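Long-range contacts in F5/8 type C domain protein (Bacteroides ovatus, PDB 4ZRX), which probably hydrolyses alpha-L-fucosidic bonds in glycans, as a putative fucosidase that joins a TIM-barrel catalytic domain to an F5/8 type C domain: residues Trp39-Glu43 with Val319-Leu325; Glu59-Gly63 with Trp148-Ala152; Arg292-Tyr297 with Asn328-Arg333. All blocks are in the same frame, centred on the assembly; numbering follows the deposited sequence.

Contact 1. Residues Trp39-Glu43 with Val319-Leu325; sequences WQQME and VGYNSVL. With EDO (1,2-ethanediol), chain F.
With chi1 at 171° the Trp39 indole is brought against Val324, whose CG1 stands anti to the backbone N (chi1 165°), so that the other methyl, CG2, meets the ring. That methyl lies over one face of the six-membered ring, 3.5 Å from CG2 to the centroid and 16° off the normal: a CH-pi contact. Valine suits the place because its branches serve two neighbours, CG1 resting 3.6 Å from Glu43 O. The same oxygen accepts a hydrogen bond from Leu325 N at 2.8 Å, and Val319 CG2 comes within 3.4 Å of Glu43 O as well. In the TIM barrel of the fucosidase family, helix 34-42 runs out at this point into strand 44-48, which pairs in parallel with strand 324-328; Glu43, with positive phi, makes the turn between helix and strand at the N-terminal end of the barrel. Gln40, bent at chi2, reaches Asn322 through two waters. NE2 donates to one, and that water in turn donates to Asn322 O; the other donates to Asn322 OD1 and, weakly, to Gln40 OE1. Asn322 OD1 also accepts from Tyr425 N. The Glu43 carboxylate extends past Val319 CG1, 3.8 Å from OE1; OE1 accepts a hydrogen bond from O1 of an ethanediol probably left from crystallisation, while OE2 pairs with Tyr425 OH and Lys426 NZ.

Contact 2. Residues Glu59-Gly63 with Trp148-Ala152; sequences EWGDG and WDRNA
Gly63 and Asn151 bring the two loop backbones to 4.1 Å between their CA atoms, the touching parts running 47° apart. Both loops belong to the C-terminal side of the TIM barrel, the side on which such enzymes carry their active sites; 148-152 follows strand 140-145, whereas the other loop comes after helix 52-56. Gly63 faces 148-152 so closely that a CB would collide with Arg150 O and Asn151 N, and its backbone angles alone call for glycine.

Trp60 and Trp148 form a T-shaped pair: the edge of Trp148 at CZ3 points to one face of Trp60, 3.6 Å from its CZ3, with the ring planes at 77°. His99 meets both rings and extends the aromatic cluster, while Trp148 NE1 is hydrogen-bonded to Glu190 OE2.

Arg150 doubles back beside Trp148. A bend about CG-CD (chi3 85°) lays the guanidinium flat, with Trp148 CZ2 over one face and Asp62 CA over the other, and carries NH1 to 2.9 Å from Gly61 O. The aliphatic stem matters too, since Arg150 CG lies 3.4 Å above the plane of Trp148. Cut back to an alanine, this position would lose everything beyond CB, which is likely to open a gap between Trp148 and Asp62 where the guanidinium lay.

One residue earlier, Asp149 OD1 accepts from Asn151 N, an Asx turn, and from Ala152 N, which extends it to an Asx motif. A water donates to both Asp62 O and Arg150 O. From that turn Asn151 ND2 donates to Gly63 O, which lies in the plane of the amide, at 2.8 Å, in a nearly straight bond that also lies in the carbonyl plane.

Contact 3. Residues Arg292-Tyr297 with Asn328-Arg333; sequences RPGWFY and NIPPDR
Asn328 makes the direct hydrogen bond of the contact, ND2 giving a proton to Trp295 O at 2.8 Å, on a lone pair in the carbonyl plane though bent to 143° at the hydrogen. Its amide is held from turning by its other partners, since ND2 also bonds Ser290 OG and OD1 accepts from His49 ND1. Asparagine suits this last residue of strand 324-328 because one amide can serve donor and acceptor neighbours together.

Van der Waals and CH-pi contacts surround it. Trp295 presents its ring edge to Asn328, CE3 lying 3.5 Å from CB, while its NE1 is bonded to Glu230. Pro330 packs its ring against 292-297, CB 3.3 Å from Trp295 O and CG 3.6 Å from Arg292 CD. Tyr297 offers the face of its ring to Asp332, whose CB stands over the centre, 3.4 Å from the centroid and 2° off the normal, a CH-pi contact. With chi1 at 72°, Asp332 carries its carboxylate alongside the tyrosine at nearly a right angle to the ring, and OD2 pairs with Arg334.

Waters supply the remaining polar links. One joins Tyr297 N to Pro331 O, a second joins Tyr297 O to Arg333 NH2, and a third lies between Tyr297 OH and Asp332 OD2.

Strands 279-290 and 324-328 are parallel neighbours in the barrel, and these are the loops that leave them. Pro330 and Pro331 have no N-H to give toward 292-297, and across this contact side-chain amide, ring face and water do the joining.

How the contacts relate
Contacts 1 and 3 are buried and share strand 324-328, contact 1 at its start and contact 3 at its end, marking the two ends of the barrel. Contact 2, partly buried, lies farther from the centre of the chain among the loops of the C-terminal side, nested within the sequence loop that contact 1 closes. It touches contact 3 through Glu59, whose carboxylate probably bonds Trp295 N and Phe296 N; contact 1 stays about 16 Å from contact 2 between nearest atoms. Their chemistry follows place: a backbone bond from strand 324-328 to the residue leading into strand 44-48 in contact 1, asparagine amides on loop carbonyls in contacts 2 and 3, and water bridges in all three.

Contact 1. Residues Trp39-Glu43 with Val319-Leu325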
# COMPACT_ATOMS: atom_id res chain seq x y z
N TRP A 39 4.07 17.09 -6.39
CA TRP A 39 3.65 16.00 -5.51
C TRP A 39 3.94 14.65 -6.13
O TRP A 39 4.50 13.76 -5.47
CB TRP A 39 2.16 16.20 -5.19
CG TRP A 39 1.55 15.03 -4.46
CD1 TRP A 39 1.51 14.77 -3.12
CD2 TRP A 39 0.86 13.97 -5.09
NE1 TRP A 39 0.86 13.59 -2.88
CE2 TRP A 39 0.48 13.05 -4.07
CE3 TRP A 39 0.60 13.66 -6.41
CZ2 TRP A 39 -0.22 11.86 -4.37
CZ3 TRP A 39 -0.10 12.49 -6.70
CH2 TRP A 39 -0.48 11.61 -5.66
N GLN A 40 3.60 14.51 -7.41
CA GLN A 40 3.76 13.27 -8.15
C GLN A 40 5.24 12.84 -8.15
O GLN A 40 5.56 11.67 -8.03
CB GLN A 40 3.29 13.47 -9.60
CG GLN A 40 3.12 12.21 -10.38
CD GLN A 40 1.79 11.57 -10.15
OE1 GLN A 40 0.79 12.11 -10.57
NE2 GLN A 40 1.75 10.44 -9.46
N GLN A 41 6.12 13.81 -8.28
CA GLN A 41 7.56 13.55 -8.31
C GLN A 41 8.09 12.97 -7.05
O GLN A 41 9.14 12.29 -7.09
CB GLN A 41 8.40 14.76 -8.64
CG GLN A 41 7.91 15.58 -9.76
CD GLN A 41 7.85 14.91 -11.02
OE1 GLN A 41 8.85 14.32 -11.47
NE2 GLN A 41 6.67 14.98 -11.70
N MSE A 42 7.43 13.21 -5.92
CA MSE A 42 7.94 12.61 -4.68
C MSE A 42 7.98 11.12 -4.72
O MSE A 42 8.91 10.55 -4.16
CB MSE A 42 7.13 13.07 -3.47
CG MSE A 42 7.12 14.57 -3.29
SE MSE A 42 6.28 15.05 -1.58
CE MSE A 42 4.51 14.54 -2.05
N GLU A 43 6.93 10.50 -5.24
CA GLU A 43 6.76 9.06 -5.41
C GLU A 43 6.53 8.29 -4.13
O GLU A 43 5.66 7.41 -4.13
CB GLU A 43 7.91 8.37 -6.17
CG GLU A 43 8.15 8.91 -7.56
CD GLU A 43 9.20 8.15 -8.37
OE1 GLU A 43 9.87 7.22 -7.81
OE2 GLU A 43 9.41 8.57 -9.54
N VAL A 319 3.94 2.94 -7.01
CA VAL A 319 4.84 3.75 -7.79
C VAL A 319 4.92 3.19 -9.22
O VAL A 319 4.92 3.93 -10.19
CB VAL A 319 6.21 3.80 -7.16
CG1 VAL A 319 7.20 4.57 -8.01
CG2 VAL A 319 6.05 4.47 -5.80
N GLY A 320 4.94 1.86 -9.34
CA GLY A 320 4.93 1.25 -10.65
C GLY A 320 3.62 1.22 -11.40
O GLY A 320 3.58 0.74 -12.55
N TYR A 321 2.53 1.66 -10.76
CA TYR A 321 1.20 1.73 -11.31
C TYR A 321 0.70 3.18 -11.32
O TYR A 321 -0.51 3.43 -11.22
CB TYR A 321 0.23 0.88 -10.50
CG TYR A 321 0.24 -0.64 -10.71
CD1 TYR A 321 1.13 -1.29 -11.57
CD2 TYR A 321 -0.74 -1.40 -10.07
CE1 TYR A 321 1.08 -2.68 -11.72
CE2 TYR A 321 -0.79 -2.80 -10.22
CZ TYR A 321 0.12 -3.40 -11.02
OH TYR A 321 0.13 -4.78 -11.20
N ASN A 322 1.59 4.15 -11.47
CA ASN A 322 1.18 5.54 -11.66
C ASN A 322 0.45 6.11 -10.43
O ASN A 322 -0.49 6.90 -10.60
CB ASN A 322 0.36 5.65 -12.94
CG ASN A 322 0.13 7.09 -13.40
OD1 ASN A 322 0.92 8.00 -13.16
ND2 ASN A 322 -1.00 7.29 -14.05
N SER A 323 0.86 5.68 -9.25
CA SER A 323 0.40 6.25 -7.97
C SER A 323 1.62 6.70 -7.18
O SER A 323 2.72 6.19 -7.33
CB SER A 323 -0.40 5.27 -7.12
OG SER A 323 -1.73 5.07 -7.67
N VAL A 324 1.38 7.59 -6.25
CA VAL A 324 2.34 7.84 -5.16
C VAL A 324 2.10 6.81 -4.07
O VAL A 324 0.93 6.47 -3.77
CB VAL A 324 2.13 9.29 -4.58
CG1 VAL A 324 2.82 9.49 -3.25
CG2 VAL A 324 2.67 10.34 -5.58
N LEU A 325 3.17 6.31 -3.44
CA LEU A 325 3.04 5.40 -2.33
C LEU A 325 3.26 6.16 -1.00
O LEU A 325 4.36 6.67 -0.77
CB LEU A 325 4.01 4.25 -2.43
CG LEU A 325 4.10 3.31 -1.28
CD1 LEU A 325 2.75 2.67 -0.97
CD2 LEU A 325 5.17 2.25 -1.49
C1 EDO F . 12.54 5.32 -8.83
O1 EDO F . 12.26 6.74 -8.87
C2 EDO F . 11.53 4.43 -9.60
O2 EDO F . 11.87 4.44 -10.99
O HOH W 1 -0.88 9.26 -9.09
O HOH W 2 0.23 10.80 -12.92

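Contact 2. Residues Glu59-Gly63 with Trp148-Ala152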
# COMPACT_ATOMS: atom_id res chain seq x y z
N GLU A 59 -7.37 1.32 17.21
CA GLU A 59 -7.18 1.87 15.88
C GLU A 59 -7.96 3.16 15.68
O GLU A 59 -7.47 4.05 14.99
CB GLU A 59 -7.57 0.84 14.77
CG GLU A 59 -6.44 -0.21 14.56
CD GLU A 59 -5.23 0.46 13.88
OE1 GLU A 59 -5.37 0.83 12.69
OE2 GLU A 59 -4.18 0.61 14.55
N TRP A 60 -9.20 3.20 16.18
CA TRP A 60 -9.96 4.44 16.20
C TRP A 60 -10.29 4.71 17.67
O TRP A 60 -10.84 3.85 18.36
CB TRP A 60 -11.28 4.33 15.42
CG TRP A 60 -11.17 4.49 13.93
CD1 TRP A 60 -10.06 4.62 13.18
CD2 TRP A 60 -12.28 4.50 13.00
NE1 TRP A 60 -10.39 4.72 11.84
CE2 TRP A 60 -11.74 4.67 11.71
CE3 TRP A 60 -13.67 4.39 13.16
CZ2 TRP A 60 -12.56 4.72 10.55
CZ3 TRP A 60 -14.48 4.45 12.01
CH2 TRP A 60 -13.90 4.61 10.72
N GLY A 61 -9.98 5.89 18.13
CA GLY A 61 -10.38 6.32 19.50
C GLY A 61 -11.78 6.88 19.49
O GLY A 61 -12.35 7.18 18.43
N ASP A 62 -12.33 7.10 20.68
CA ASP A 62 -13.75 7.49 20.77
C ASP A 62 -13.96 8.92 21.24
O ASP A 62 -15.13 9.38 21.36
CB ASP A 62 -14.50 6.52 21.66
CG ASP A 62 -14.01 6.53 23.12
OD1 ASP A 62 -13.11 7.33 23.53
OD2 ASP A 62 -14.50 5.67 23.89
N GLY A 63 -12.89 9.64 21.55
CA GLY A 63 -13.01 11.05 21.95
C GLY A 63 -13.15 11.22 23.48
O GLY A 63 -13.07 12.32 24.00
N TRP A 148 -13.51 14.51 10.83
CA TRP A 148 -14.37 13.90 11.86
C TRP A 148 -13.64 14.04 13.22
O TRP A 148 -12.49 13.62 13.37
CB TRP A 148 -14.61 12.42 11.54
CG TRP A 148 -15.49 11.64 12.49
CD1 TRP A 148 -16.55 12.09 13.25
CD2 TRP A 148 -15.39 10.25 12.75
NE1 TRP A 148 -17.11 11.04 13.97
CE2 TRP A 148 -16.43 9.91 13.66
CE3 TRP A 148 -14.53 9.24 12.28
CZ2 TRP A 148 -16.59 8.60 14.13
CZ3 TRP A 148 -14.68 7.97 12.76
CH2 TRP A 148 -15.73 7.65 13.68
N ASP A 149 -14.33 14.61 14.21
CA ASP A 149 -13.74 14.86 15.51
C ASP A 149 -14.75 14.37 16.54
O ASP A 149 -15.83 14.95 16.69
CB ASP A 149 -13.42 16.36 15.66
CG ASP A 149 -12.63 16.69 16.89
OD1 ASP A 149 -12.88 16.04 17.95
OD2 ASP A 149 -11.76 17.63 16.85
N ARG A 150 -14.40 13.31 17.26
CA ARG A 150 -15.31 12.69 18.18
C ARG A 150 -15.21 13.31 19.57
O ARG A 150 -15.95 12.89 20.45
CB ARG A 150 -14.97 11.19 18.28
CG ARG A 150 -15.12 10.49 16.92
CD ARG A 150 -14.70 9.04 17.03
NE ARG A 150 -15.81 8.20 17.50
CZ ARG A 150 -15.81 6.86 17.47
NH1 ARG A 150 -14.75 6.17 17.11
NH2 ARG A 150 -16.89 6.22 17.85
N ASN A 151 -14.30 14.23 19.80
CA ASN A 151 -14.15 14.87 21.11
C ASN A 151 -14.81 16.22 21.13
O ASN A 151 -15.55 16.55 22.07
CB ASN A 151 -12.70 15.06 21.46
CG ASN A 151 -12.52 15.83 22.77
OD1 ASN A 151 -12.40 17.07 22.78
ND2 ASN A 151 -12.54 15.09 23.87
N ALA A 152 -14.59 17.01 20.10
CA ALA A 152 -15.04 18.39 20.08
C ALA A 152 -16.56 18.52 20.27
O ALA A 152 -17.36 17.99 19.49
CB ALA A 152 -14.61 19.08 18.80
O HOH W 3 -16.53 11.61 22.79

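Contact 3. Residues Arg292-Tyr297 with Asn328-Arg333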
# COMPACT_ATOMS: atom_id res chain seq x y z
N ARG A 292 2.45 -2.28 8.97
CA ARG A 292 1.90 -3.26 9.91
C ARG A 292 0.44 -3.49 9.57
O ARG A 292 -0.12 -2.78 8.74
CB ARG A 292 2.00 -2.72 11.34
CG ARG A 292 3.43 -2.72 11.91
CD ARG A 292 3.74 -1.56 12.84
NE ARG A 292 5.00 -1.84 13.53
CZ ARG A 292 5.12 -2.54 14.66
NH1 ARG A 292 4.07 -2.95 15.38
NH2 ARG A 292 6.33 -2.75 15.12
N PRO A 293 -0.22 -4.44 10.24
CA PRO A 293 -1.65 -4.62 9.92
C PRO A 293 -2.50 -3.38 10.28
O PRO A 293 -3.37 -3.00 9.50
CB PRO A 293 -2.04 -5.81 10.77
CG PRO A 293 -0.81 -6.61 10.84
CD PRO A 293 0.30 -5.60 10.98
N GLY A 294 -2.23 -2.78 11.44
CA GLY A 294 -2.91 -1.58 11.87
C GLY A 294 -2.11 -0.31 11.50
O GLY A 294 -0.95 -0.39 11.12
N TRP A 295 -2.76 0.84 11.55
CA TRP A 295 -2.13 2.12 11.36
C TRP A 295 -1.38 2.59 12.56
O TRP A 295 -0.32 3.23 12.44
CB TRP A 295 -3.18 3.17 10.93
CG TRP A 295 -3.88 2.85 9.64
CD1 TRP A 295 -5.13 2.32 9.48
CD2 TRP A 295 -3.36 3.08 8.34
NE1 TRP A 295 -5.42 2.18 8.14
CE2 TRP A 295 -4.33 2.63 7.42
CE3 TRP A 295 -2.20 3.65 7.87
CZ2 TRP A 295 -4.15 2.76 6.02
CZ3 TRP A 295 -1.99 3.72 6.52
CH2 TRP A 295 -2.97 3.31 5.60
N PHE A 296 -1.95 2.42 13.76
CA PHE A 296 -1.27 2.82 14.96
C PHE A 296 -0.39 1.69 15.45
O PHE A 296 -0.51 0.55 14.99
CB PHE A 296 -2.24 3.28 16.04
CG PHE A 296 -2.82 4.64 15.75
CD1 PHE A 296 -3.94 4.76 14.96
CD2 PHE A 296 -2.20 5.78 16.20
CE1 PHE A 296 -4.47 6.03 14.67
CE2 PHE A 296 -2.71 7.02 15.90
CZ PHE A 296 -3.83 7.15 15.15
N TYR A 297 0.56 2.04 16.30
CA TYR A 297 1.51 1.07 16.84
C TYR A 297 0.82 0.09 17.80
O TYR A 297 0.14 0.52 18.77
CB TYR A 297 2.64 1.76 17.54
CG TYR A 297 3.57 0.74 18.10
CD1 TYR A 297 4.59 0.17 17.32
CD2 TYR A 297 3.39 0.31 19.40
CE1 TYR A 297 5.40 -0.83 17.84
CE2 TYR A 297 4.24 -0.68 19.98
CZ TYR A 297 5.23 -1.25 19.18
OH TYR A 297 6.06 -2.23 19.70
N ASN A 328 2.79 3.96 5.86
CA ASN A 328 2.73 4.34 7.26
C ASN A 328 3.65 3.53 8.12
O ASN A 328 3.63 2.30 8.03
CB ASN A 328 1.30 4.12 7.78
CG ASN A 328 1.20 4.32 9.28
OD1 ASN A 328 1.25 5.47 9.80
ND2 ASN A 328 1.03 3.19 10.02
N ILE A 329 4.36 4.22 8.99
CA ILE A 329 5.23 3.57 9.98
C ILE A 329 4.90 4.24 11.31
O ILE A 329 5.15 5.45 11.49
CB ILE A 329 6.76 3.75 9.66
CG1 ILE A 329 7.07 3.14 8.27
CG2 ILE A 329 7.58 3.09 10.74
CD1 ILE A 329 7.07 4.12 7.21
N PRO A 330 4.33 3.48 12.24
CA PRO A 330 3.81 4.14 13.45
C PRO A 330 4.81 4.19 14.59
O PRO A 330 5.22 3.12 15.04
CB PRO A 330 2.67 3.26 13.86
CG PRO A 330 3.05 1.89 13.34
CD PRO A 330 3.89 2.08 12.14
N PRO A 331 5.12 5.36 15.13
CA PRO A 331 5.96 5.41 16.33
C PRO A 331 5.26 4.74 17.51
O PRO A 331 4.04 4.77 17.62
CB PRO A 331 6.18 6.89 16.55
CG PRO A 331 6.01 7.51 15.20
CD PRO A 331 4.86 6.71 14.58
N ASP A 332 6.05 4.15 18.39
CA ASP A 332 5.55 3.38 19.50
C ASP A 332 5.35 4.20 20.80
O ASP A 332 5.36 5.45 20.76
CB ASP A 332 6.49 2.18 19.69
CG ASP A 332 7.83 2.53 20.25
OD1 ASP A 332 8.10 3.69 20.63
OD2 ASP A 332 8.63 1.56 20.34
N ARG A 333 5.15 3.50 21.94
CA ARG A 333 4.89 4.21 23.21
C ARG A 333 6.14 4.85 23.81
O ARG A 333 6.04 5.66 24.75
CB ARG A 333 4.22 3.30 24.21
CG ARG A 333 2.86 2.86 23.77
CD ARG A 333 2.15 2.04 24.84
NE ARG A 333 0.91 1.48 24.31
CZ ARG A 333 0.11 0.65 24.95
NH1 ARG A 333 0.39 0.30 26.21
NH2 ARG A 333 -0.98 0.18 24.32
O HOH W 4 1.46 4.87 16.81
O HOH W 5 -0.58 0.06 21.47
O HOH W 6 7.70 -0.72 21.53